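Local coordinates for putative sugar binding protein (Bacteroides vulgatus ATCC 8482, PDB 3KEZ) that probably binds sugars at the outer membrane as a calcium-containing member of the SusD family of nutrient-binding proteins, at residues Y84-S87 with I88-N91; R123-A126 with L127-T131; G29-S32 with T33-S36; D38-S41 with G42-Y46; E153-T156 with I157-P161. One frame throughout, in Å; residues are numbered along the deposited sequence.

Contacts 1, 2 and 3 each span about two turns of helices 80-96, 109-134 and 20-34, which pack against one another, contact 3 at the C-terminal end of its helix; contact 4 follows contact 3 along the chain, where the loop after helix 20-34 starts helix 43-50. Contact 2 is the buried one of the three, while contacts 1 and 3 each keep one side toward solvent, and there a bridging water appears. Contact 4 is mostly buried as well, yet holds a charged pair at its edge. Contact 5 is a surface turn whose centre lies about 28 Å from that of the chain, built from hydroxyl and backbone bonds, and Gln-90 of contact 1 ties it to helix 80-96.

Contact 1: Y84-S87 with I88-N91; sequences YLYS and IIQN
Tyr-86 lays its ring beside Ile-89, the two side chains running the same way, with CD1 of the ring 4.1 Å from CD1 of Ile-89 in an oblique approach. One residue back, Leu-85 CD2 reaches Ile-88 CD1 at 4.2 Å. The backbone rungs are regular: Ile-88 N, Ile-89 N and Gln-90 N bond to the carbonyls of Tyr-84, Leu-85 and Tyr-86.

Ser-87 O takes two donors from Asn-91. The backbone N bonds at 3.2 Å, and ND2 arrives over the opposite face of the carbonyl plane at 3.0 Å, well bent at 137°. Asn-91 CG stands anti to its own carbonyl carbon (chi1 -73°), which folds the amide back along the helix toward that oxygen. A water bonded to Ser-87 OG also accepts a weak bond from ND2. With an alanine at Asn-91, Ser-87 O would probably lose its side-chain donor, and the water its amide partner.

Tyr-86 OH bonds to Pro-149 O, and Gln-90 reaches Ser-155 N and Glu-153 O. Leu-85 packs on helix 109-134 and Ile-88 on helix 20-34, the layered helix packing of the TPR-like, all-helical part of a SusD-family protein.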
loop_
_atom_site.group_PDB
_atom_site.type_symbol
_atom_site.label_atom_id
_atom_site.label_comp_id
_atom_site.label_asym_id
_atom_site.label_seq_id
_atom_site.Cartn_x
_atom_site.Cartn_y
_atom_site.Cartn_z
ATOM N N TYR A 84 -12.173 -6.738 -7.356
ATOM C CA TYR A 84 -11.694 -5.441 -7.774
ATOM C C TYR A 84 -10.298 -5.523 -8.417
ATOM O O TYR A 84 -10.066 -4.963 -9.488
ATOM C CB TYR A 84 -11.702 -4.443 -6.603
ATOM C CG TYR A 84 -13.020 -3.731 -6.450
ATOM C CD1 TYR A 84 -14.122 -4.403 -5.971
ATOM C CD2 TYR A 84 -13.168 -2.372 -6.819
ATOM C CE1 TYR A 84 -15.349 -3.780 -5.859
ATOM C CE2 TYR A 84 -14.416 -1.732 -6.721
ATOM C CZ TYR A 84 -15.492 -2.445 -6.212
ATOM O OH TYR A 84 -16.750 -1.864 -6.089
ATOM N N LEU A 85 -9.394 -6.274 -7.790
ATOM C CA LEU A 85 -8.048 -6.407 -8.351
ATOM C C LEU A 85 -8.053 -7.139 -9.709
ATOM O O LEU A 85 -7.335 -6.737 -10.636
ATOM C CB LEU A 85 -7.091 -7.020 -7.318
ATOM C CG LEU A 85 -6.834 -6.030 -6.180
ATOM C CD1 LEU A 85 -6.219 -6.669 -4.980
ATOM C CD2 LEU A 85 -6.035 -4.785 -6.647
ATOM N N TYR A 86 -8.880 -8.181 -9.865
ATOM C CA TYR A 86 -8.941 -8.886 -11.125
ATOM C C TYR A 86 -9.644 -8.052 -12.190
ATOM O O TYR A 86 -9.294 -8.121 -13.379
ATOM C CB TYR A 86 -9.568 -10.290 -10.985
ATOM C CG TYR A 86 -8.497 -11.313 -10.628
ATOM C CD1 TYR A 86 -7.420 -11.582 -11.504
ATOM C CD2 TYR A 86 -8.505 -11.945 -9.385
ATOM C CE1 TYR A 86 -6.428 -12.459 -11.162
ATOM C CE2 TYR A 86 -7.520 -12.833 -9.028
ATOM C CZ TYR A 86 -6.479 -13.088 -9.904
ATOM O OH TYR A 86 -5.536 -14.000 -9.540
ATOM N N SER A 87 -10.624 -7.249 -11.782
ATOM C CA SER A 87 -11.218 -6.258 -12.695
ATOM C C SER A 87 -10.184 -5.288 -13.267
ATOM O O SER A 87 -10.104 -5.079 -14.486
ATOM C CB SER A 87 -12.292 -5.470 -11.961
ATOM O OG SER A 87 -12.871 -4.525 -12.813
ATOM N N ILE A 88 -9.403 -4.685 -12.376
ATOM C CA ILE A 88 -8.305 -3.822 -12.727
ATOM C C ILE A 88 -7.300 -4.521 -13.686
ATOM O O ILE A 88 -6.961 -4.000 -14.774
ATOM C CB ILE A 88 -7.586 -3.310 -11.432
ATOM C CG1 ILE A 88 -8.475 -2.330 -10.675
ATOM C CG2 ILE A 88 -6.207 -2.724 -11.780
ATOM C CD1 ILE A 88 -8.073 -2.159 -9.225
ATOM N N ILE A 89 -6.833 -5.696 -13.294
ATOM C CA ILE A 89 -5.934 -6.492 -14.173
ATOM C C ILE A 89 -6.553 -6.763 -15.565
ATOM O O ILE A 89 -5.884 -6.623 -16.582
ATOM C CB ILE A 89 -5.520 -7.872 -13.494
ATOM C CG1 ILE A 89 -4.660 -7.600 -12.247
ATOM C CG2 ILE A 89 -4.888 -8.792 -14.555
ATOM C CD1 ILE A 89 -4.369 -8.855 -11.306
ATOM N N GLN A 90 -7.821 -7.144 -15.623
ATOM C CA GLN A 90 -8.458 -7.371 -16.948
ATOM C C GLN A 90 -8.376 -6.138 -17.848
ATOM O O GLN A 90 -8.098 -6.257 -19.027
ATOM C CB GLN A 90 -9.933 -7.775 -16.826
ATOM C CG GLN A 90 -10.197 -9.193 -16.481
ATOM C CD GLN A 90 -9.811 -10.151 -17.585
ATOM O OE1 GLN A 90 -10.485 -10.243 -18.617
ATOM N NE2 GLN A 90 -8.738 -10.881 -17.370
ATOM N N ASN A 91 -8.623 -4.944 -17.296
ATOM C CA ASN A 91 -8.546 -3.714 -18.112
ATOM C C ASN A 91 -7.121 -3.291 -18.472
ATOM O O ASN A 91 -6.877 -2.679 -19.548
ATOM C CB ASN A 91 -9.347 -2.594 -17.430
ATOM C CG ASN A 91 -10.855 -2.825 -17.559
ATOM O OD1 ASN A 91 -11.410 -2.660 -18.632
ATOM N ND2 ASN A 91 -11.491 -3.278 -16.489
HETATM O O HOH W 1 -11.487 -1.871 -13.467
#

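Contact 2: R123-A126 with L127-T131; sequences RGMA and LFDLT
Met-125 and Asp-129 run side by side from consecutive turns of helix 109-134, a long buried alpha-helix in the TPR-like helical part of this SusD-family protein. Four i to i+4 backbone bonds join the segments: Leu-127 N to Arg-123 O, Phe-128 N to Gly-124 O, Asp-129 N to Met-125 O and Leu-130 N to Ala-126 O, all between 2.9 and 3.0 Å.

The side-chain contacts are sparse, because most side chains fan outward to other helices. Met-125, a selenomethionine, brings CG to 4.2 Å from Asp-129 OD2. Phe-128 rests CB 3.2 Å from Gly-124 O, then swings its ring away, CG anti to the backbone N (chi1 178°), to meet Tyr-208 edge-to-face. Ala-126 and Leu-130 present a small and a large apolar group to helix 80-96, where Ala-126 touches Leu-85 and Ile-89 and Leu-130 touches Tyr-86.

The charged groups in this buried turn find partners beyond it. Arg-123 pairs with Asp-176 and bonds to Asn-93. Asp-129 splits its carboxylate, OD1 to Arg-132 and OD2 to the hydroxyl of Tyr-40; the nearby arginine would be expected to favour the ionised form.

Leu-127 O is gripped twice by Thr-131, whose N bonds from one face of the carbonyl plane while OG1, 2.8 Å from Leu-127 O, donates from the other, 38° above it.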
loop_
_atom_site.group_PDB
_atom_site.type_symbol
_atom_site.label_atom_id
_atom_site.label_comp_id
_atom_site.label_asym_id
_atom_site.label_seq_id
_atom_site.Cartn_x
_atom_site.Cartn_y
_atom_site.Cartn_z
ATOM N N ARG A 123 -0.937 -3.196 -13.290
ATOM C CA ARG A 123 -1.058 -4.652 -13.262
ATOM C C ARG A 123 -0.118 -5.276 -12.233
ATOM O O ARG A 123 -0.500 -6.220 -11.557
ATOM C CB ARG A 123 -0.837 -5.286 -14.640
ATOM C CG ARG A 123 -1.215 -6.778 -14.684
ATOM C CD ARG A 123 -1.268 -7.271 -16.126
ATOM N NE ARG A 123 0.063 -7.307 -16.729
ATOM C CZ ARG A 123 0.338 -7.644 -17.993
ATOM N NH1 ARG A 123 -0.639 -7.991 -18.832
ATOM N NH2 ARG A 123 1.606 -7.656 -18.403
ATOM N N GLY A 124 1.119 -4.766 -12.154
ATOM C CA GLY A 124 2.088 -5.232 -11.165
ATOM C C GLY A 124 1.623 -4.975 -9.733
ATOM O O GLY A 124 1.720 -5.855 -8.877
HETATM N N MSE A 125 1.140 -3.754 -9.481
HETATM C CA MSE A 125 0.563 -3.391 -8.202
HETATM C C MSE A 125 -0.576 -4.304 -7.835
HETATM O O MSE A 125 -0.656 -4.800 -6.696
HETATM C CB MSE A 125 0.084 -1.939 -8.221
HETATM C CG MSE A 125 -0.497 -1.477 -6.914
HETATM SE SE MSE A 125 -1.270 0.305 -7.167
HETATM C CE MSE A 125 0.302 1.232 -7.866
ATOM N N ALA A 126 -1.491 -4.494 -8.768
ATOM C CA ALA A 126 -2.708 -5.261 -8.453
ATOM C C ALA A 126 -2.365 -6.733 -8.180
ATOM O O ALA A 126 -2.910 -7.339 -7.236
ATOM C CB ALA A 126 -3.746 -5.130 -9.579
ATOM N N LEU A 127 -1.470 -7.313 -8.990
ATOM C CA LEU A 127 -1.084 -8.705 -8.776
ATOM C C LEU A 127 -0.261 -8.822 -7.473
ATOM O O LEU A 127 -0.418 -9.791 -6.740
ATOM C CB LEU A 127 -0.334 -9.311 -9.970
ATOM C CG LEU A 127 0.145 -10.791 -9.885
ATOM C CD1 LEU A 127 -1.015 -11.694 -9.561
ATOM C CD2 LEU A 127 0.831 -11.184 -11.217
ATOM N N PHE A 128 0.553 -7.817 -7.155
ATOM C CA PHE A 128 1.285 -7.805 -5.867
ATOM C C PHE A 128 0.298 -7.823 -4.689
ATOM O O PHE A 128 0.457 -8.616 -3.749
ATOM C CB PHE A 128 2.242 -6.611 -5.793
ATOM C CG PHE A 128 3.005 -6.500 -4.489
ATOM C CD1 PHE A 128 3.872 -7.492 -4.078
ATOM C CD2 PHE A 128 2.895 -5.352 -3.692
ATOM C CE1 PHE A 128 4.621 -7.343 -2.903
ATOM C CE2 PHE A 128 3.604 -5.226 -2.532
ATOM C CZ PHE A 128 4.486 -6.193 -2.148
ATOM N N ASP A 129 -0.748 -6.999 -4.754
ATOM C CA ASP A 129 -1.732 -6.995 -3.685
ATOM C C ASP A 129 -2.454 -8.335 -3.581
ATOM O O ASP A 129 -2.648 -8.853 -2.479
ATOM C CB ASP A 129 -2.709 -5.804 -3.808
ATOM C CG ASP A 129 -2.207 -4.571 -3.100
ATOM O OD1 ASP A 129 -1.748 -4.746 -1.955
ATOM O OD2 ASP A 129 -2.231 -3.442 -3.675
ATOM N N LEU A 130 -2.845 -8.923 -4.705
ATOM C CA LEU A 130 -3.491 -10.231 -4.640
ATOM C C LEU A 130 -2.514 -11.239 -4.002
ATOM O O LEU A 130 -2.904 -12.045 -3.190
ATOM C CB LEU A 130 -3.953 -10.738 -6.020
ATOM C CG LEU A 130 -5.234 -10.160 -6.645
ATOM C CD1 LEU A 130 -5.274 -10.474 -8.141
ATOM C CD2 LEU A 130 -6.464 -10.722 -5.971
ATOM N N THR A 131 -1.249 -11.166 -4.359
ATOM C CA THR A 131 -0.291 -12.174 -3.914
ATOM C C THR A 131 -0.008 -12.054 -2.424
ATOM O O THR A 131 0.054 -13.044 -1.726
ATOM C CB THR A 131 0.995 -12.070 -4.768
ATOM O OG1 THR A 131 0.664 -12.288 -6.149
ATOM C CG2 THR A 131 2.059 -13.113 -4.324
#

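Contact 3: G29-S32 with T33-S36; sequences GIYS and TMQS
Met-34, a selenomethionine, leans back along helix 20-34 onto Ile-30 and Tyr-31. Its CB lies 3.5 Å from Tyr-31 O. CG, set anti to the residue's own carbonyl carbon (chi1 -64°), passes 3.3 Å from Ile-30 O. The selenium touches both side chains, 3.9 Å from Ile-30 CG2 and 4.0 Å from Tyr-31 CD1. Toward the ring this is a Met-aromatic contact, with SE 4.8 Å from the Tyr-31 centroid and 48° off the ring normal, so the approach is oblique. At the tip the chain bends, chi3 75°, and CE comes up against Met-125 of helix 109-134.

Behind this side chain the helix is running out. Thr-33 N and Met-34 N make ordinary i to i+4 bonds to Gly-29 O and Ile-30 O. Gln-35 N continues the pattern to Tyr-31 O and adds a weak i to i+3 bond to Ser-32 O; Ser-36 N bonds i to i+3 to Thr-33 O. On the outer side a water donates to Gly-29 O at 2.7 Å and lies in hydrogen-bonding contact with Thr-33 OG1.

Tyr-31 OH bonds to Gln-118 and Val-193 N, which anchors the far end of the ring beside the selenium. Gln-35, next in the chain, touches Asn-261, one of the calcium ligands.

The chemistry is divided by side: the methionine side chain, here carrying selenium, and apolar groups face helices 80-96 and 109-134, while a water serves the outward carbonyl of Gly-29 and meets the Thr-33 hydroxyl. Dispersion therefore probably dominates the inner half of this helix end, and hydrogen bonding the outer.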
loop_
_atom_site.group_PDB
_atom_site.type_symbol
_atom_site.label_atom_id
_atom_site.label_comp_id
_atom_site.label_asym_id
_atom_site.label_seq_id
_atom_site.Cartn_x
_atom_site.Cartn_y
_atom_site.Cartn_z
ATOM N N GLY A 29 -11.187 4.521 -16.451
ATOM C CA GLY A 29 -12.000 3.505 -15.795
ATOM C C GLY A 29 -11.241 2.765 -14.707
ATOM O O GLY A 29 -11.781 2.520 -13.625
ATOM N N ILE A 30 -9.975 2.422 -14.989
ATOM C CA ILE A 30 -9.145 1.695 -14.017
ATOM C C ILE A 30 -8.970 2.555 -12.735
ATOM O O ILE A 30 -9.245 2.110 -11.656
ATOM C CB ILE A 30 -7.772 1.278 -14.634
ATOM C CG1 ILE A 30 -7.957 0.124 -15.638
ATOM C CG2 ILE A 30 -6.788 0.903 -13.559
ATOM C CD1 ILE A 30 -6.890 0.069 -16.766
ATOM N N TYR A 31 -8.588 3.817 -12.900
ATOM C CA TYR A 31 -8.351 4.696 -11.770
ATOM C C TYR A 31 -9.663 4.884 -11.016
ATOM O O TYR A 31 -9.672 4.867 -9.795
ATOM C CB TYR A 31 -7.770 6.046 -12.233
ATOM C CG TYR A 31 -6.291 5.958 -12.588
ATOM C CD1 TYR A 31 -5.323 5.673 -11.608
ATOM C CD2 TYR A 31 -5.857 6.175 -13.885
ATOM C CE1 TYR A 31 -3.967 5.598 -11.921
ATOM C CE2 TYR A 31 -4.472 6.104 -14.222
ATOM C CZ TYR A 31 -3.543 5.796 -13.225
ATOM O OH TYR A 31 -2.204 5.716 -13.539
ATOM N N SER A 32 -10.789 4.974 -11.723
ATOM C CA SER A 32 -12.083 5.140 -11.049
ATOM C C SER A 32 -12.388 3.907 -10.177
ATOM O O SER A 32 -12.846 4.042 -9.025
ATOM C CB SER A 32 -13.203 5.412 -12.065
ATOM O OG SER A 32 -14.474 5.327 -11.452
ATOM N N THR A 33 -12.092 2.718 -10.708
ATOM C CA THR A 33 -12.208 1.467 -9.931
ATOM C C THR A 33 -11.309 1.450 -8.686
ATOM O O THR A 33 -11.750 1.060 -7.590
ATOM C CB THR A 33 -11.921 0.214 -10.834
ATOM O OG1 THR A 33 -12.824 0.232 -11.951
ATOM C CG2 THR A 33 -12.057 -1.112 -10.060
HETATM N N MSE A 34 -10.064 1.888 -8.852
HETATM C CA MSE A 34 -9.114 1.949 -7.744
HETATM C C MSE A 34 -9.555 2.886 -6.643
HETATM O O MSE A 34 -9.151 2.690 -5.501
HETATM C CB MSE A 34 -7.731 2.424 -8.244
HETATM C CG MSE A 34 -7.097 1.448 -9.214
HETATM SE SE MSE A 34 -5.484 2.060 -10.018
HETATM C CE MSE A 34 -4.403 1.810 -8.518
ATOM N N GLN A 35 -10.306 3.943 -7.001
ATOM C CA GLN A 35 -10.874 4.907 -6.041
ATOM C C GLN A 35 -11.939 4.365 -5.092
ATOM O O GLN A 35 -12.245 5.018 -4.085
ATOM C CB GLN A 35 -11.478 6.128 -6.769
ATOM C CG GLN A 35 -10.436 7.108 -7.184
ATOM C CD GLN A 35 -10.853 7.956 -8.337
ATOM O OE1 GLN A 35 -12.049 8.301 -8.486
ATOM N NE2 GLN A 35 -9.863 8.339 -9.164
ATOM N N SER A 36 -12.504 3.201 -5.389
ATOM C CA SER A 36 -13.575 2.644 -4.547
ATOM C C SER A 36 -13.095 2.415 -3.128
ATOM O O SER A 36 -11.938 2.051 -2.910
ATOM C CB SER A 36 -14.054 1.283 -5.133
ATOM O OG SER A 36 -14.976 0.630 -4.286
HETATM O O HOH W 2 -14.356 1.718 -13.882
#

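Contact 4: D38-S41 with G42-Y46; sequences DAYS and GRLVY. With EDO (1,2-ethanediol), chain G.
This is a loop-to-helix junction: the connection after helix 20-34 makes a type I beta turn from Ala-39 to Gly-42 and enters helix 43-50, with Gly-42 at the N-cap position, inside the helical part of the SusD-type fold. Ala-39 O holds the turn together, accepting Gly-42 N at 3.2 Å and Leu-44 N at 3.0 Å from opposite faces of its plane.

Leu-44 points back at the loop. Its CD1 sits over the centre of the Tyr-40 ring, a CH-pi contact of 3.6 Å to the centroid and 13° off the normal, and also touches Ala-39 CB at 4.1 Å. The ring's hydroxyl is turned to helix 109-134. Tyr-40 O is buried under Val-45 CG2, 3.2 Å away, and finds no polar partner in the model.

Ser-41 OG bonds to Asn-261, a calcium ligand, so this turn lies in the second shell of the metal site.

At the outer edge Arg-43 stretches out fully (chi3 180°), which carries its guanidinium alongside Asp-38, the planes 26° apart. NH1 also bonds to Ser-80, and NH1 and NH2 reach the two oxygens of an ethanediol, probably from the crystallisation liquor. Asp-38 OD1 lies 3.1 Å above the guanidinium plane and 3.3 Å from Arg-43 NH1, a salt bridge of charges alone in which no N-H points at the oxygen.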
loop_
_atom_site.group_PDB
_atom_site.type_symbol
_atom_site.label_atom_id
_atom_site.label_comp_id
_atom_site.label_asym_id
_atom_site.label_seq_id
_atom_site.Cartn_x
_atom_site.Cartn_y
_atom_site.Cartn_z
ATOM N N ASP A 38 -13.897 -0.104 -1.619
ATOM C CA ASP A 38 -13.568 -1.519 -1.658
ATOM C C ASP A 38 -12.183 -1.766 -2.246
ATOM O O ASP A 38 -11.695 -2.891 -2.187
ATOM C CB ASP A 38 -14.624 -2.309 -2.456
ATOM C CG ASP A 38 -15.907 -2.556 -1.655
ATOM O OD1 ASP A 38 -15.931 -2.307 -0.436
ATOM O OD2 ASP A 38 -16.900 -2.985 -2.256
ATOM N N ALA A 39 -11.586 -0.750 -2.863
ATOM C CA ALA A 39 -10.240 -0.865 -3.410
ATOM C C ALA A 39 -9.317 0.058 -2.623
ATOM O O ALA A 39 -9.214 -0.080 -1.382
ATOM C CB ALA A 39 -10.218 -0.570 -4.939
ATOM N N TYR A 40 -8.643 0.982 -3.307
ATOM C CA TYR A 40 -7.590 1.768 -2.685
ATOM C C TYR A 40 -8.052 2.985 -1.870
ATOM O O TYR A 40 -7.237 3.682 -1.267
ATOM C CB TYR A 40 -6.537 2.166 -3.733
ATOM C CG TYR A 40 -5.772 0.950 -4.219
ATOM C CD1 TYR A 40 -4.795 0.314 -3.391
ATOM C CD2 TYR A 40 -6.063 0.379 -5.456
ATOM C CE1 TYR A 40 -4.102 -0.822 -3.843
ATOM C CE2 TYR A 40 -5.368 -0.774 -5.910
ATOM C CZ TYR A 40 -4.397 -1.353 -5.116
ATOM O OH TYR A 40 -3.748 -2.481 -5.587
ATOM N N SER A 41 -9.349 3.235 -1.793
ATOM C CA SER A 41 -9.818 4.253 -0.864
ATOM C C SER A 41 -10.249 3.617 0.464
ATOM O O SER A 41 -10.733 4.311 1.338
ATOM C CB SER A 41 -10.937 5.079 -1.493
ATOM O OG SER A 41 -10.439 6.130 -2.295
ATOM N N GLY A 42 -10.054 2.307 0.629
ATOM C CA GLY A 42 -10.427 1.671 1.896
ATOM C C GLY A 42 -9.777 0.327 2.143
ATOM O O GLY A 42 -8.648 0.236 2.647
ATOM N N ARG A 43 -10.470 -0.721 1.734
ATOM C CA ARG A 43 -10.121 -2.087 2.152
ATOM C C ARG A 43 -8.719 -2.501 1.838
ATOM O O ARG A 43 -8.105 -3.172 2.670
ATOM C CB ARG A 43 -11.118 -3.099 1.562
ATOM C CG ARG A 43 -12.468 -2.974 2.226
ATOM C CD ARG A 43 -13.465 -3.992 1.692
ATOM N NE ARG A 43 -14.755 -3.864 2.351
ATOM C CZ ARG A 43 -15.861 -4.487 1.964
ATOM N NH1 ARG A 43 -15.833 -5.282 0.923
ATOM N NH2 ARG A 43 -17.000 -4.293 2.616
ATOM N N LEU A 44 -8.192 -2.084 0.667
ATOM C CA LEU A 44 -6.818 -2.461 0.291
ATOM C C LEU A 44 -5.782 -1.696 1.095
ATOM O O LEU A 44 -4.662 -2.191 1.296
ATOM C CB LEU A 44 -6.559 -2.331 -1.227
ATOM C CG LEU A 44 -7.460 -3.258 -2.079
ATOM C CD1 LEU A 44 -7.226 -2.958 -3.535
ATOM C CD2 LEU A 44 -7.190 -4.750 -1.803
ATOM N N VAL A 45 -6.172 -0.557 1.653
ATOM C CA VAL A 45 -5.267 0.191 2.478
ATOM C C VAL A 45 -5.271 -0.320 3.898
ATOM O O VAL A 45 -4.228 -0.633 4.439
ATOM C CB VAL A 45 -5.529 1.706 2.397
ATOM C CG1 VAL A 45 -4.439 2.474 3.159
ATOM C CG2 VAL A 45 -5.533 2.133 0.898
ATOM N N TYR A 46 -6.439 -0.409 4.535
ATOM C CA TYR A 46 -6.429 -0.699 5.942
ATOM C C TYR A 46 -6.018 -2.119 6.305
ATOM O O TYR A 46 -5.666 -2.368 7.452
ATOM C CB TYR A 46 -7.732 -0.316 6.638
ATOM C CG TYR A 46 -9.002 -1.114 6.340
ATOM C CD1 TYR A 46 -9.130 -2.426 6.702
ATOM C CD2 TYR A 46 -10.104 -0.489 5.809
ATOM C CE1 TYR A 46 -10.317 -3.123 6.474
ATOM C CE2 TYR A 46 -11.292 -1.179 5.562
ATOM C CZ TYR A 46 -11.398 -2.481 5.935
ATOM O OH TYR A 46 -12.585 -3.158 5.730
HETATM C C1 EDO G . -20.120 -6.316 0.225
HETATM O O1 EDO G . -18.705 -6.478 0.101
HETATM C C2 EDO G . -20.446 -5.847 1.636
HETATM O O2 EDO G . -19.508 -6.420 2.570
#

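Contact 5: E153-T156 with I157-P161; sequences ELST and IDSKP
Ser-159 reaches back across the turn to Thr-156, and three hydrogen bonds make up the first shell. Thr-156 N donates to Ser-159 OG at 3.1 Å, almost straight at 174°. Ser-159 N returns a bond to Thr-156 O, also 3.1 Å, from well above the carbonyl plane. Asp-158 N donates to Thr-156 OG1 at 3.0 Å.

The first pair frames a type I beta turn from Thr-156 to Ser-159, its opening residue tied to its last through both backbone and side chain. The third is the bond of an ST turn, the threonine hydroxyl catching the N-H two residues on. Thr-156 OG1 can do this because it stands in the crowded position between its own N and carbonyl carbon (chi1 69°), facing forward along the chain. Ser-159 OG takes the other course, anti to its carbonyl carbon (chi1 -65°), which turns it toward Thr-156 N. An alanine at Ser-159 would remove the hydroxyl and is likely to leave Thr-156 N without this acceptor, so that the turn would rest on the remaining two bonds.

Further out, Lys-160 curls back over the turn, and its NZ bonds to Ile-157 O at 3.1 Å, in the carbonyl plane.

The approaches to the turn are fastened on both sides. Glu-153 O accepts a bond from Asn-93 ND2 of helix 80-96, and Leu-154 packs on the same helix. Beyond the turn, the carbonyls of Lys-160 and Pro-161 receive Asn-452 and Asn-450. The exposed loop thus lies between helices 138-141 and 166-183 in sequence, moored along helix 80-96 at one end and to the segment following helix 444-449 at the other.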
loop_
_atom_site.group_PDB
_atom_site.type_symbol
_atom_site.label_atom_id
_atom_site.label_comp_id
_atom_site.label_asym_id
_atom_site.label_seq_id
_atom_site.Cartn_x
_atom_site.Cartn_y
_atom_site.Cartn_z
ATOM N N GLU A 153 -4.474 -12.327 -20.297
ATOM C CA GLU A 153 -5.372 -12.061 -21.409
ATOM C C GLU A 153 -6.799 -11.774 -20.890
ATOM O O GLU A 153 -6.994 -11.516 -19.704
ATOM C CB GLU A 153 -5.293 -13.212 -22.406
ATOM C CG GLU A 153 -3.851 -13.468 -22.867
ATOM C CD GLU A 153 -3.734 -14.597 -23.878
ATOM O OE1 GLU A 153 -4.061 -15.760 -23.529
ATOM O OE2 GLU A 153 -3.289 -14.322 -25.010
ATOM N N LEU A 154 -7.785 -11.767 -21.780
ATOM C CA LEU A 154 -9.126 -11.381 -21.395
ATOM C C LEU A 154 -9.931 -12.632 -21.033
ATOM O O LEU A 154 -9.938 -13.646 -21.753
ATOM C CB LEU A 154 -9.813 -10.584 -22.519
ATOM C CG LEU A 154 -9.106 -9.309 -23.005
ATOM C CD1 LEU A 154 -9.980 -8.605 -24.070
ATOM C CD2 LEU A 154 -8.677 -8.351 -21.799
ATOM N N SER A 155 -10.628 -12.545 -19.928
ATOM C CA SER A 155 -11.468 -13.626 -19.439
ATOM C C SER A 155 -12.732 -13.852 -20.286
ATOM O O SER A 155 -13.268 -12.928 -20.881
ATOM C CB SER A 155 -11.881 -13.282 -18.008
ATOM O OG SER A 155 -10.734 -13.343 -17.170
ATOM N N THR A 156 -13.165 -15.095 -20.355
ATOM C CA THR A 156 -14.453 -15.475 -20.949
ATOM C C THR A 156 -15.157 -16.337 -19.934
ATOM O O THR A 156 -14.565 -16.680 -18.904
ATOM C CB THR A 156 -14.284 -16.368 -22.183
ATOM O OG1 THR A 156 -13.791 -17.654 -21.766
ATOM C CG2 THR A 156 -13.356 -15.703 -23.227
ATOM N N ILE A 157 -16.384 -16.751 -20.249
ATOM C CA ILE A 157 -17.123 -17.688 -19.380
ATOM C C ILE A 157 -16.427 -19.049 -19.145
ATOM O O ILE A 157 -16.783 -19.780 -18.199
ATOM C CB ILE A 157 -18.583 -17.914 -19.860
ATOM C CG1 ILE A 157 -18.637 -18.710 -21.177
ATOM C CG2 ILE A 157 -19.292 -16.587 -19.981
ATOM C CD1 ILE A 157 -20.031 -19.123 -21.591
ATOM N N ASP A 158 -15.461 -19.383 -20.000
ATOM C CA ASP A 158 -14.746 -20.653 -19.957
ATOM C C ASP A 158 -13.438 -20.589 -19.133
ATOM O O ASP A 158 -12.759 -21.608 -19.001
ATOM C CB ASP A 158 -14.390 -21.033 -21.386
ATOM C CG ASP A 158 -13.847 -22.465 -21.535
ATOM O OD1 ASP A 158 -14.271 -23.361 -20.757
ATOM O OD2 ASP A 158 -13.013 -22.661 -22.474
ATOM N N SER A 159 -13.064 -19.407 -18.640
ATOM C CA SER A 159 -11.776 -19.221 -17.958
ATOM C C SER A 159 -11.804 -19.798 -16.555
ATOM O O SER A 159 -12.489 -19.264 -15.695
ATOM C CB SER A 159 -11.428 -17.735 -17.840
ATOM O OG SER A 159 -11.226 -17.175 -19.120
ATOM N N LYS A 160 -11.026 -20.853 -16.320
ATOM C CA LYS A 160 -11.022 -21.517 -15.024
ATOM C C LYS A 160 -9.595 -21.821 -14.549
ATOM O O LYS A 160 -9.223 -22.984 -14.375
ATOM C CB LYS A 160 -11.880 -22.779 -15.103
ATOM C CG LYS A 160 -13.279 -22.557 -14.562
ATOM C CD LYS A 160 -14.317 -22.426 -15.611
ATOM C CE LYS A 160 -15.660 -22.078 -14.986
ATOM N NZ LYS A 160 -16.662 -21.982 -16.047
ATOM N N PRO A 161 -8.796 -20.757 -14.349
ATOM C CA PRO A 161 -7.392 -20.934 -14.046
ATOM C C PRO A 161 -7.148 -21.420 -12.614
ATOM O O PRO A 161 -7.933 -21.138 -11.701
ATOM C CB PRO A 161 -6.805 -19.532 -14.277
ATOM C CG PRO A 161 -7.897 -18.621 -13.965
ATOM C CD PRO A 161 -9.194 -19.342 -14.248
#